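Local structure of alpha-1,2-mannosidase (Bacteroides thetaiotaomicron, 2WW2) at residues N75-F80 / M325-G330; L296-F301 / E351-S356; N359-S364 / A401-E406; P368-P373 / G377-N382. The protein hydrolyses alpha-mannosides with inversion of configuration, as a calcium-dependent member of glycoside hydrolase family 92 from a human gut symbiont. One frame throughout, in Å; residues are numbered along the deposited sequence. Where two conformers were deposited one is given.

Contacts 1, 2 and 4 meet on one five-stranded antiparallel sheet, where strand 326-330 runs between 299-304 and 370-371. D328 ties contact 1 to both neighbours, through R299 of contact 2 and S372 of contact 4. The centres of contacts 1 and 2 are about 12 Å apart, those of 1 and 4 about 13 Å. Helix 347-364 carries on from contact 2 into contact 3, nearer the surface, and A360 packs on P368 of contact 4. Glycerol, probably from the crystallisation liquor, lies about 5 Å from the D328 side chain and about 3 Å from that of W370, and may mark a pocket beside contacts 1 and 4.

Contact 1 (N75-F80 / M325-G330); sequences NDYGTF and MYTDNG
Y77 and D328 face each other across a wide gap between backbones, their CA atoms 10.4 Å apart, so that only side chains join loop 75-80 to strand 326-330. The contact is a domain junction: the loop belongs to the N-terminal domain, a beta-sandwich in this family, and the strand to the catalytic domain, where D328 and N329 form a G1 beta bulge opposite A371. The two side chains come from opposite directions. With CG lodged between the backbone N and the carbonyl carbon (chi1 65°), the Y77 ring points at D328, and its OH donates to D328 OD2 at 2.6 Å. The hydroxyl arrives on the syn side of that oxygen, 25° out of the carboxylate plane. D328 CG lies in the plane of the ring at its edge, and OD1 comes within 3.4 Å of Y77 CE2; carboxylate and ring are turned 32° apart. Beside the bond, the methyl CG2 of T327 touches Y77 OH at 3.5 Å, while T327 OG1 is engaged by P373 O. A phenylalanine in place of Y77 would probably take away this direct bond between the domains and leave D328 OD2 to the salt bridge with R299 NE. All three touching residues are buried, and the carboxylate is gripped at both oxygens, which restricts its rotation. The grip is completed by S372 OG, which bonds to D328 OD1 at 2.6 Å.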
loop_
_atom_site.group_PDB
_atom_site.type_symbol
_atom_site.label_atom_id
_atom_site.label_comp_id
_atom_site.label_asym_id
_atom_site.label_seq_id
_atom_site.Cartn_x
_atom_site.Cartn_y
_atom_site.Cartn_z
ATOM N N ASN A 75 -1.878 -12.830 30.033
ATOM C CA ASN A 75 -1.759 -12.101 31.295
ATOM C C ASN A 75 -1.183 -13.028 32.386
ATOM O O ASN A 75 -0.624 -14.094 32.067
ATOM C CB ASN A 75 -3.115 -11.416 31.657
ATOM C CG ASN A 75 -2.945 -10.142 32.527
ATOM O OD1 ASN A 75 -2.234 -10.150 33.533
ATOM N ND2 ASN A 75 -3.654 -9.075 32.165
ATOM N N ASP A 76 -1.281 -12.622 33.649
ATOM C CA ASP A 76 -0.459 -13.197 34.738
ATOM C C ASP A 76 -1.276 -14.051 35.719
ATOM O O ASP A 76 -2.516 -14.069 35.662
ATOM C CB ASP A 76 0.256 -12.071 35.513
ATOM C CG ASP A 76 1.629 -12.507 36.072
ATOM O OD1 ASP A 76 1.954 -13.719 36.007
ATOM O OD2 ASP A 76 2.397 -11.626 36.537
ATOM N N TYR A 77 -0.576 -14.777 36.593
ATOM C CA TYR A 77 -1.210 -15.482 37.715
ATOM C C TYR A 77 -0.125 -15.679 38.789
ATOM O O TYR A 77 1.082 -15.599 38.478
ATOM C CB TYR A 77 -1.795 -16.835 37.265
ATOM C CG TYR A 77 -0.719 -17.803 36.824
ATOM C CD1 TYR A 77 -0.123 -18.676 37.736
ATOM C CD2 TYR A 77 -0.261 -17.802 35.508
ATOM C CE1 TYR A 77 0.915 -19.535 37.349
ATOM C CE2 TYR A 77 0.769 -18.665 35.101
ATOM C CZ TYR A 77 1.351 -19.517 36.033
ATOM O OH TYR A 77 2.361 -20.355 35.648
ATOM N N GLY A 78 -0.548 -15.911 40.029
ATOM C CA GLY A 78 0.353 -16.205 41.152
ATOM C C GLY A 78 1.387 -15.112 41.296
ATOM O O GLY A 78 2.560 -15.408 41.457
ATOM N N THR A 79 0.951 -13.856 41.234
ATOM C CA THR A 79 1.883 -12.715 41.181
ATOM C C THR A 79 1.735 -11.799 42.399
ATOM O O THR A 79 0.620 -11.576 42.892
ATOM C CB THR A 79 1.725 -11.911 39.830
ATOM O OG1 THR A 79 2.702 -10.870 39.749
ATOM C CG2 THR A 79 0.327 -11.301 39.672
ATOM N N PHE A 80 2.871 -11.299 42.898
ATOM C CA PHE A 80 2.885 -10.287 43.944
ATOM C C PHE A 80 4.057 -9.362 43.642
ATOM O O PHE A 80 4.848 -9.652 42.726
ATOM C CB PHE A 80 2.970 -10.921 45.351
ATOM C CG PHE A 80 4.299 -11.534 45.689
ATOM C CD1 PHE A 80 5.263 -10.798 46.368
ATOM C CD2 PHE A 80 4.575 -12.865 45.386
ATOM C CE1 PHE A 80 6.497 -11.361 46.701
ATOM C CE2 PHE A 80 5.822 -13.427 45.727
ATOM C CZ PHE A 80 6.777 -12.670 46.373
ATOM N N MET A 325 5.912 -31.188 36.001
ATOM C CA MET A 325 4.894 -30.448 35.301
ATOM C C MET A 325 5.582 -29.199 34.761
ATOM O O MET A 325 6.514 -28.680 35.396
ATOM C CB MET A 325 3.738 -30.086 36.252
ATOM C CG MET A 325 2.603 -29.292 35.580
ATOM S SD MET A 325 1.906 -30.038 34.097
ATOM C CE MET A 325 1.271 -31.615 34.740
ATOM N N TYR A 326 5.160 -28.756 33.579
ATOM C CA TYR A 326 5.596 -27.469 33.001
ATOM C C TYR A 326 4.357 -26.704 32.621
ATOM O O TYR A 326 3.291 -27.293 32.436
ATOM C CB TYR A 326 6.405 -27.676 31.700
ATOM C CG TYR A 326 7.838 -28.067 31.934
ATOM C CD1 TYR A 326 8.874 -27.147 31.710
ATOM C CD2 TYR A 326 8.164 -29.341 32.409
ATOM C CE1 TYR A 326 10.200 -27.507 31.950
ATOM C CE2 TYR A 326 9.487 -29.706 32.647
ATOM C CZ TYR A 326 10.499 -28.786 32.400
ATOM O OH TYR A 326 11.808 -29.154 32.650
ATOM N N THR A 327 4.502 -25.409 32.395
ATOM C CA THR A 327 3.376 -24.661 31.877
ATOM C C THR A 327 3.823 -23.353 31.234
ATOM O O THR A 327 5.018 -23.133 31.058
ATOM C CB THR A 327 2.341 -24.380 32.979
ATOM O OG1 THR A 327 1.174 -23.832 32.360
ATOM C CG2 THR A 327 2.904 -23.372 34.005
ATOM N N ASP A 328 2.850 -22.511 30.880
ATOM C CA ASP A 328 3.090 -21.247 30.202
ATOM C C ASP A 328 3.688 -21.425 28.824
ATOM O O ASP A 328 4.851 -21.100 28.576
ATOM C CB ASP A 328 3.917 -20.322 31.084
ATOM C CG ASP A 328 3.112 -19.846 32.274
ATOM O OD1 ASP A 328 1.934 -19.472 32.052
ATOM O OD2 ASP A 328 3.631 -19.885 33.406
ATOM N N ASN A 329 2.874 -21.965 27.921
ATOM C CA ASN A 329 3.340 -22.234 26.581
ATOM C C ASN A 329 2.154 -22.323 25.661
ATOM O O ASN A 329 1.173 -22.946 26.030
ATOM C CB ASN A 329 4.040 -23.609 26.548
ATOM C CG ASN A 329 5.333 -23.544 25.828
ATOM O OD1 ASN A 329 5.657 -24.400 25.001
ATOM N ND2 ASN A 329 6.109 -22.498 26.139
ATOM N N GLY A 330 2.260 -21.707 24.483
ATOM C CA GLY A 330 1.351 -21.987 23.373
ATOM C C GLY A 330 2.056 -22.851 22.334
ATOM O O GLY A 330 2.865 -22.359 21.538
#

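Contact 2 (L296-F301 / E351-S356); sequences LFPREF and ERVTQS
P298 and V353 form the apolar half of this contact, touching through CG and CG2 at 4.1 Å with their side chains crossing at about a right angle. Separate from it, the polar half pairs E300 with R352, although the charges do not meet directly. E300 OE2 stands 4.1 Å from R352 NH2, well out of the guanidinium plane, and carboxylate and guanidinium are turned 89° apart. Water 1 spans them instead: it donates to E300 OE2 at 2.6 Å and accepts from R352 NH2 at 3.0 Å, sitting in plane at the guanidinium edge. The E300 chain runs out extended, whereas R352 bends at chi3 (-69°) to bring its head toward the water. Its NE is bound to Y326 OH, which steadies the guanidinium from the neighbouring strand. Further out, the peptide bond before P298 is cis, just ahead of strand 299-304. H339 touches both P298 and V353, F342 packs on P298 and L387 on V353, so residues of helices 338-345 and 383-393 close round the apolar pair. P298 and V353 are buried, whereas E300 and R352 are partly exposed. The start of strand 299-304 and the loop before it thus pack beside helix 347-364, within the catalytic domain whose family fold is the (alpha/alpha)6 barrel of the six-hairpin glycosidases.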
loop_
_atom_site.group_PDB
_atom_site.type_symbol
_atom_site.label_atom_id
_atom_site.label_comp_id
_atom_site.label_asym_id
_atom_site.label_seq_id
_atom_site.Cartn_x
_atom_site.Cartn_y
_atom_site.Cartn_z
ATOM N N LEU A 296 13.541 -19.482 28.405
ATOM C CA LEU A 296 12.643 -19.076 29.490
ATOM C C LEU A 296 11.406 -19.965 29.634
ATOM O O LEU A 296 11.038 -20.335 30.756
ATOM C CB LEU A 296 12.215 -17.619 29.310
ATOM C CG LEU A 296 13.328 -16.569 29.460
ATOM C CD1 LEU A 296 12.793 -15.175 29.083
ATOM C CD2 LEU A 296 13.951 -16.577 30.866
ATOM N N PHE A 297 10.753 -20.295 28.516
ATOM C CA PHE A 297 9.457 -21.019 28.543
ATOM C C PHE A 297 9.579 -22.330 27.769
ATOM O O PHE A 297 10.432 -22.450 26.897
ATOM C CB PHE A 297 8.351 -20.191 27.858
ATOM C CG PHE A 297 8.112 -18.833 28.471
ATOM C CD1 PHE A 297 7.128 -18.666 29.444
ATOM C CD2 PHE A 297 8.832 -17.728 28.046
ATOM C CE1 PHE A 297 6.870 -17.416 30.000
ATOM C CE2 PHE A 297 8.595 -16.455 28.600
ATOM C CZ PHE A 297 7.616 -16.302 29.581
ATOM N N PRO A 298 8.744 -23.331 28.090
ATOM C CA PRO A 298 7.795 -23.283 29.202
ATOM C C PRO A 298 8.537 -23.342 30.530
ATOM O O PRO A 298 9.664 -23.863 30.605
ATOM C CB PRO A 298 6.954 -24.554 28.997
ATOM C CG PRO A 298 7.947 -25.540 28.369
ATOM C CD PRO A 298 8.736 -24.638 27.399
ATOM N N ARG A 299 7.914 -22.843 31.590
ATOM C CA ARG A 299 8.556 -22.880 32.901
ATOM C C ARG A 299 8.346 -24.223 33.594
ATOM O O ARG A 299 7.298 -24.891 33.426
ATOM C CB ARG A 299 8.039 -21.755 33.809
ATOM C CG ARG A 299 6.596 -21.993 34.329
ATOM C CD ARG A 299 6.148 -20.827 35.242
ATOM N NE ARG A 299 6.020 -19.600 34.452
ATOM C CZ ARG A 299 6.963 -18.669 34.336
ATOM N NH1 ARG A 299 8.119 -18.767 34.999
ATOM N NH2 ARG A 299 6.740 -17.616 33.568
ATOM N N GLU A 300 9.356 -24.631 34.362
ATOM C CA GLU A 300 9.209 -25.743 35.309
ATOM C C GLU A 300 8.112 -25.333 36.292
ATOM O O GLU A 300 8.076 -24.190 36.734
ATOM C CB GLU A 300 10.529 -25.982 36.057
ATOM C CG GLU A 300 11.695 -26.323 35.115
ATOM C CD GLU A 300 13.077 -26.176 35.746
ATOM O OE1 GLU A 300 13.182 -25.763 36.927
ATOM O OE2 GLU A 300 14.065 -26.452 35.031
ATOM N N PHE A 301 7.205 -26.256 36.608
ATOM C CA PHE A 301 6.132 -25.976 37.557
ATOM C C PHE A 301 6.191 -26.966 38.734
ATOM O O PHE A 301 5.223 -27.135 39.495
ATOM C CB PHE A 301 4.786 -26.060 36.834
ATOM C CG PHE A 301 3.709 -25.225 37.465
ATOM C CD1 PHE A 301 3.757 -23.840 37.387
ATOM C CD2 PHE A 301 2.634 -25.825 38.117
ATOM C CE1 PHE A 301 2.748 -23.058 37.976
ATOM C CE2 PHE A 301 1.620 -25.047 38.683
ATOM C CZ PHE A 301 1.696 -23.653 38.616
ATOM N N GLU A 351 12.739 -34.265 27.744
ATOM C CA GLU A 351 12.400 -35.497 28.478
ATOM C C GLU A 351 11.303 -35.228 29.519
ATOM O O GLU A 351 10.388 -36.042 29.688
ATOM C CB GLU A 351 13.633 -36.118 29.165
ATOM C CG GLU A 351 14.617 -36.779 28.195
ATOM C CD GLU A 351 15.893 -37.272 28.860
ATOM O OE1 GLU A 351 16.140 -36.964 30.042
ATOM O OE2 GLU A 351 16.657 -37.979 28.188
ATOM N N ARG A 352 11.415 -34.111 30.236
ATOM C CA ARG A 352 10.450 -33.773 31.290
ATOM C C ARG A 352 9.183 -33.108 30.721
ATOM O O ARG A 352 8.064 -33.346 31.217
ATOM C CB ARG A 352 11.098 -32.868 32.350
ATOM C CG ARG A 352 12.325 -33.491 33.025
ATOM C CD ARG A 352 12.846 -32.629 34.174
ATOM N NE ARG A 352 13.429 -31.376 33.701
ATOM C CZ ARG A 352 14.739 -31.147 33.623
ATOM N NH1 ARG A 352 15.599 -32.097 33.970
ATOM N NH2 ARG A 352 15.193 -29.977 33.187
ATOM N N VAL A 353 9.357 -32.289 29.681
ATOM C CA VAL A 353 8.219 -31.616 29.044
ATOM C C VAL A 353 7.267 -32.634 28.442
ATOM O O VAL A 353 6.029 -32.512 28.569
ATOM C CB VAL A 353 8.679 -30.641 27.935
ATOM C CG1 VAL A 353 7.485 -30.220 27.062
ATOM C CG2 VAL A 353 9.339 -29.407 28.557
ATOM N N THR A 354 7.823 -33.649 27.784
ATOM C CA THR A 354 6.951 -34.660 27.162
ATOM C C THR A 354 6.188 -35.436 28.228
ATOM O O THR A 354 4.972 -35.643 28.091
ATOM C CB THR A 354 7.711 -35.622 26.206
ATOM O OG1 THR A 354 8.825 -36.184 26.900
ATOM C CG2 THR A 354 8.225 -34.842 24.967
ATOM N N GLN A 355 6.872 -35.824 29.305
ATOM C CA GLN A 355 6.169 -36.447 30.441
ATOM C C GLN A 355 5.049 -35.554 30.990
ATOM O O GLN A 355 3.980 -36.045 31.368
ATOM C CB GLN A 355 7.119 -36.720 31.611
ATOM C CG GLN A 355 7.958 -37.977 31.560
ATOM C CD GLN A 355 9.018 -37.950 32.659
ATOM O OE1 GLN A 355 10.199 -37.605 32.417
ATOM N NE2 GLN A 355 8.591 -38.238 33.887
ATOM N N SER A 356 5.299 -34.252 31.073
ATOM C CA SER A 356 4.312 -33.332 31.649
ATOM C C SER A 356 3.057 -33.192 30.789
ATOM O O SER A 356 1.964 -32.951 31.310
ATOM C CB SER A 356 4.913 -31.952 31.944
ATOM O OG SER A 356 5.176 -31.226 30.758
HETATM O O HOH W 1 13.721 -27.400 32.657
#

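Contact 3 (N359-S364 / A401-E406); sequences NAYNES and AEKALE
Y361 meets K403 at its ring edge, CE2 lying 3.9 Å from K403 CD, and reaches E406 with its hydroxyl. Two helices of the catalytic domain, an (alpha/alpha)6 barrel in this family, cross here: the axes of 359-364 and 401-406 pass 11.1 Å apart at 63°, too far for backbones to touch, so long side chains span the gap. The Y361 ring swings out with CG anti to the backbone N (chi1 168°), which carries its OH to E406 OE2, to which it donates at 2.7 Å. That oxygen is met on its anti side, close to the carboxylate plane, and it also lies in the plane of the ring, at the edge. Ring and carboxylate planes stand 53° apart. E406 OE2 has a second partner in its own helix, K403 NZ, one turn back, in a salt bridge at 3.5 Å whose hydrogen bond is weak. Tyrosine and lysine thus share one carboxylate oxygen, and the positive charge would probably offset the negative one at this surface. Beyond the bond, the Y361 side chain also rests on A407 and H410. On its other face helix 401-413 is backed by helix 444-465, where F461 touches both A404 and L405. K403 bends at both chi2 and chi3, folding its chain toward N362; OD1 of N362 touches K403 CE at 3.4 Å. Water 2 closes the link, donating to N362 OD1 at 2.7 Å and accepting from K403 NZ at 3.2 Å.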
loop_
_atom_site.group_PDB
_atom_site.type_symbol
_atom_site.label_atom_id
_atom_site.label_comp_id
_atom_site.label_asym_id
_atom_site.label_seq_id
_atom_site.Cartn_x
_atom_site.Cartn_y
_atom_site.Cartn_z
ATOM N N ASN A 359 1.070 -36.124 31.752
ATOM C CA ASN A 359 0.522 -35.881 33.078
ATOM C C ASN A 359 -0.712 -34.973 32.989
ATOM O O ASN A 359 -1.713 -35.223 33.637
ATOM C CB ASN A 359 1.567 -35.239 34.004
ATOM C CG ASN A 359 2.703 -36.179 34.355
ATOM O OD1 ASN A 359 2.576 -37.396 34.225
ATOM N ND2 ASN A 359 3.827 -35.618 34.798
ATOM N N ALA A 360 -0.625 -33.904 32.204
ATOM C CA ALA A 360 -1.761 -32.980 32.052
ATOM C C ALA A 360 -2.941 -33.735 31.470
ATOM O O ALA A 360 -4.099 -33.539 31.886
ATOM C CB ALA A 360 -1.367 -31.787 31.136
ATOM N N TYR A 361 -2.652 -34.606 30.503
ATOM C CA TYR A 361 -3.691 -35.465 29.908
ATOM C C TYR A 361 -4.328 -36.370 30.967
ATOM O O TYR A 361 -5.558 -36.508 31.015
ATOM C CB TYR A 361 -3.112 -36.301 28.752
ATOM C CG TYR A 361 -4.012 -37.420 28.263
ATOM C CD1 TYR A 361 -5.090 -37.164 27.419
ATOM C CD2 TYR A 361 -3.774 -38.738 28.640
ATOM C CE1 TYR A 361 -5.909 -38.204 26.970
ATOM C CE2 TYR A 361 -4.576 -39.774 28.194
ATOM C CZ TYR A 361 -5.641 -39.501 27.367
ATOM O OH TYR A 361 -6.422 -40.546 26.928
ATOM N N ASN A 362 -3.502 -36.976 31.826
ATOM C CA ASN A 362 -4.043 -37.851 32.867
ATOM C C ASN A 362 -4.899 -37.049 33.854
ATOM O O ASN A 362 -5.936 -37.514 34.312
ATOM C CB ASN A 362 -2.922 -38.596 33.614
ATOM C CG ASN A 362 -2.279 -39.680 32.768
ATOM O OD1 ASN A 362 -2.906 -40.218 31.862
ATOM N ND2 ASN A 362 -1.031 -40.010 33.068
ATOM N N GLU A 363 -4.454 -35.836 34.162
ATOM C CA GLU A 363 -5.123 -34.999 35.150
ATOM C C GLU A 363 -6.365 -34.261 34.630
ATOM O O GLU A 363 -7.197 -33.831 35.430
ATOM C CB GLU A 363 -4.112 -34.009 35.757
ATOM C CG GLU A 363 -3.138 -34.697 36.681
ATOM C CD GLU A 363 -1.765 -34.047 36.721
ATOM O OE1 GLU A 363 -1.654 -32.816 36.528
ATOM O OE2 GLU A 363 -0.787 -34.772 36.960
ATOM N N SER A 364 -6.503 -34.109 33.316
ATOM C CA SER A 364 -7.593 -33.288 32.767
ATOM C C SER A 364 -8.420 -33.938 31.659
ATOM O O SER A 364 -9.495 -33.447 31.319
ATOM C CB SER A 364 -7.037 -31.965 32.221
ATOM O OG SER A 364 -6.409 -32.179 30.974
ATOM N N ALA A 401 4.563 -45.469 25.185
ATOM C CA ALA A 401 4.114 -45.401 23.801
ATOM C C ALA A 401 2.600 -45.529 23.658
ATOM O O ALA A 401 1.969 -44.758 22.933
ATOM C CB ALA A 401 4.814 -46.488 22.958
ATOM N N GLU A 402 2.022 -46.526 24.322
ATOM C CA GLU A 402 0.589 -46.792 24.169
ATOM C C GLU A 402 -0.261 -45.690 24.770
ATOM O O GLU A 402 -1.293 -45.325 24.207
ATOM C CB GLU A 402 0.213 -48.132 24.810
ATOM C CG GLU A 402 0.880 -49.319 24.161
ATOM C CD GLU A 402 0.042 -49.914 23.067
ATOM O OE1 GLU A 402 -0.891 -49.221 22.589
ATOM O OE2 GLU A 402 0.298 -51.087 22.704
ATOM N N LYS A 403 0.156 -45.190 25.928
ATOM C CA LYS A 403 -0.554 -44.092 26.586
ATOM C C LYS A 403 -0.447 -42.829 25.729
ATOM O O LYS A 403 -1.432 -42.095 25.553
ATOM C CB LYS A 403 0.016 -43.844 27.990
ATOM C CG LYS A 403 -0.438 -42.534 28.646
ATOM C CD LYS A 403 -1.944 -42.531 28.970
ATOM C CE LYS A 403 -2.236 -43.152 30.320
ATOM N NZ LYS A 403 -3.676 -43.550 30.427
ATOM N N ALA A 404 0.746 -42.569 25.192
ATOM C CA ALA A 404 0.919 -41.390 24.333
ATOM C C ALA A 404 0.038 -41.499 23.086
ATOM O O ALA A 404 -0.621 -40.536 22.706
ATOM C CB ALA A 404 2.393 -41.183 23.947
ATOM N N LEU A 405 0.013 -42.675 22.459
ATOM C CA LEU A 405 -0.821 -42.842 21.274
ATOM C C LEU A 405 -2.304 -42.595 21.591
ATOM O O LEU A 405 -3.036 -42.005 20.786
ATOM C CB LEU A 405 -0.648 -44.241 20.674
ATOM C CG LEU A 405 -1.473 -44.476 19.397
ATOM C CD1 LEU A 405 -1.201 -43.408 18.327
ATOM C CD2 LEU A 405 -1.219 -45.870 18.836
ATOM N N GLU A 406 -2.750 -43.092 22.748
ATOM C CA GLU A 406 -4.148 -42.958 23.156
ATOM C C GLU A 406 -4.494 -41.482 23.320
ATOM O O GLU A 406 -5.536 -41.018 22.848
ATOM C CB GLU A 406 -4.374 -43.712 24.465
ATOM C CG GLU A 406 -5.671 -43.403 25.186
ATOM C CD GLU A 406 -5.652 -43.902 26.638
ATOM O OE1 GLU A 406 -5.654 -45.128 26.838
ATOM O OE2 GLU A 406 -5.639 -43.069 27.574
HETATM O O HOH W 2 -5.457 -41.007 31.325
#

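Contact 4 (P368-P373 / G377-N382); sequences PEWASP and GCMIGN
C378 sets its sulfur over the face of W370, a sulfur-aromatic contact with SG 3.9 Å from the centroid of the five-membered ring and 27° off its normal. It joins the edge strand 370-371 of the five-stranded sheet to the loop that doubles back before helix 383-393. SG lies anti to the backbone N (chi1 -174°), which places it above CD1 and NE1. M379 comes in at the ring edge instead, its CG 3.9 Å from W370 CD1, the two side chains running side by side. At the other end E369, bent at chi2, turns its carboxylate against the backbone of G381 and N382; CD is 3.5 Å from G381 O. G381 has a positive phi of 98°, where a side chain would jam against the preceding carbonyl. The buried carboxylate has partners beyond the loop: OE2 accepts from S384 OG and Q411 NE2. With an alanine here in place of E369, S384 and Q411 would probably lose this acceptor, and a gap would open beside G381. Water 3 sits 2.9 Å from both E369 OE1 and I380 O, and E369 OE2 touches N382 CA at 3.2 Å.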
loop_
_atom_site.group_PDB
_atom_site.type_symbol
_atom_site.label_atom_id
_atom_site.label_comp_id
_atom_site.label_asym_id
_atom_site.label_seq_id
_atom_site.Cartn_x
_atom_site.Cartn_y
_atom_site.Cartn_z
ATOM N N PRO A 368 -2.559 -30.364 26.793
ATOM C CA PRO A 368 -2.693 -28.921 26.638
ATOM C C PRO A 368 -2.258 -28.453 25.244
ATOM O O PRO A 368 -1.488 -29.158 24.569
ATOM C CB PRO A 368 -1.737 -28.362 27.689
ATOM C CG PRO A 368 -0.698 -29.442 27.883
ATOM C CD PRO A 368 -1.390 -30.755 27.588
ATOM N N GLU A 369 -2.753 -27.281 24.828
ATOM C CA GLU A 369 -2.313 -26.646 23.595
ATOM C C GLU A 369 -1.783 -25.258 23.974
ATOM O O GLU A 369 -0.613 -24.977 23.755
ATOM C CB GLU A 369 -3.432 -26.589 22.543
ATOM C CG GLU A 369 -3.969 -27.965 22.083
ATOM C CD GLU A 369 -2.946 -28.825 21.348
ATOM O OE1 GLU A 369 -1.860 -28.307 21.018
ATOM O OE2 GLU A 369 -3.212 -30.033 21.106
ATOM N N TRP A 370 -2.639 -24.425 24.569
ATOM C CA TRP A 370 -2.182 -23.229 25.304
ATOM C C TRP A 370 -2.456 -23.477 26.792
ATOM O O TRP A 370 -3.583 -23.799 27.170
ATOM C CB TRP A 370 -2.929 -21.963 24.831
ATOM C CG TRP A 370 -1.997 -20.881 24.323
ATOM C CD1 TRP A 370 -1.863 -20.448 23.033
ATOM C CD2 TRP A 370 -1.044 -20.130 25.103
ATOM N NE1 TRP A 370 -0.888 -19.451 22.961
ATOM C CE2 TRP A 370 -0.380 -19.243 24.220
ATOM C CE3 TRP A 370 -0.711 -20.103 26.465
ATOM C CZ2 TRP A 370 0.611 -18.354 24.654
ATOM C CZ3 TRP A 370 0.298 -19.237 26.899
ATOM C CH2 TRP A 370 0.943 -18.367 25.988
ATOM N N ALA A 371 -1.423 -23.358 27.627
ATOM C CA ALA A 371 -1.544 -23.569 29.069
ATOM C C ALA A 371 -0.973 -22.373 29.807
ATOM O O ALA A 371 0.141 -21.922 29.497
ATOM C CB ALA A 371 -0.761 -24.833 29.491
ATOM N N SER A 372 -1.717 -21.883 30.796
ATOM C CA SER A 372 -1.230 -20.798 31.653
ATOM C C SER A 372 -2.161 -20.548 32.856
ATOM O O SER A 372 -3.038 -19.686 32.803
ATOM C CB SER A 372 -1.090 -19.499 30.839
ATOM O OG SER A 372 -0.473 -18.473 31.617
ATOM N N PRO A 373 -1.990 -21.309 33.943
ATOM C CA PRO A 373 -1.085 -22.451 34.056
ATOM C C PRO A 373 -1.779 -23.736 33.614
ATOM O O PRO A 373 -1.116 -24.701 33.251
ATOM C CB PRO A 373 -0.788 -22.504 35.557
ATOM C CG PRO A 373 -2.023 -21.944 36.220
ATOM C CD PRO A 373 -2.624 -20.962 35.236
ATOM N N GLY A 377 -8.107 -20.918 26.601
ATOM C CA GLY A 377 -8.659 -20.898 25.243
ATOM C C GLY A 377 -7.891 -19.906 24.374
ATOM O O GLY A 377 -8.065 -18.712 24.517
ATOM N N CYS A 378 -7.044 -20.398 23.473
ATOM C CA CYS A 378 -6.209 -19.486 22.674
ATOM C C CYS A 378 -5.591 -20.252 21.508
ATOM O O CYS A 378 -5.108 -21.368 21.694
ATOM C CB CYS A 378 -5.096 -18.922 23.563
ATOM S SG CYS A 378 -4.076 -17.650 22.798
ATOM N N MET A 379 -5.619 -19.655 20.318
ATOM C CA MET A 379 -5.017 -20.246 19.105
ATOM C C MET A 379 -5.668 -21.576 18.707
ATOM O O MET A 379 -6.800 -21.859 19.089
ATOM C CB MET A 379 -3.488 -20.401 19.215
ATOM C CG MET A 379 -2.735 -19.077 19.495
ATOM S SD MET A 379 -3.493 -17.640 18.647
ATOM C CE MET A 379 -3.346 -18.050 16.930
ATOM N N ILE A 380 -4.949 -22.364 17.915
ATOM C CA ILE A 380 -5.551 -23.511 17.241
ATOM C C ILE A 380 -4.562 -24.670 17.143
ATOM O O ILE A 380 -3.385 -24.541 17.511
ATOM C CB ILE A 380 -5.982 -23.140 15.790
ATOM C CG1 ILE A 380 -4.738 -22.815 14.945
ATOM C CG2 ILE A 380 -7.013 -21.973 15.779
ATOM C CD1 ILE A 380 -5.074 -22.479 13.492
ATOM N N GLY A 381 -5.041 -25.802 16.633
ATOM C CA GLY A 381 -4.150 -26.903 16.264
ATOM C C GLY A 381 -4.042 -28.001 17.311
ATOM O O GLY A 381 -4.612 -27.889 18.406
ATOM N N ASN A 382 -3.299 -29.057 16.971
ATOM C CA ASN A 382 -3.032 -30.157 17.889
ATOM C C ASN A 382 -1.519 -30.332 17.971
ATOM O O ASN A 382 -0.983 -31.437 17.838
ATOM C CB ASN A 382 -3.678 -31.459 17.367
ATOM C CG ASN A 382 -5.203 -31.432 17.441
ATOM O OD1 ASN A 382 -5.815 -30.716 18.266
ATOM N ND2 ASN A 382 -5.823 -32.199 16.587
HETATM O O HOH W 3 -1.650 -26.378 18.864
#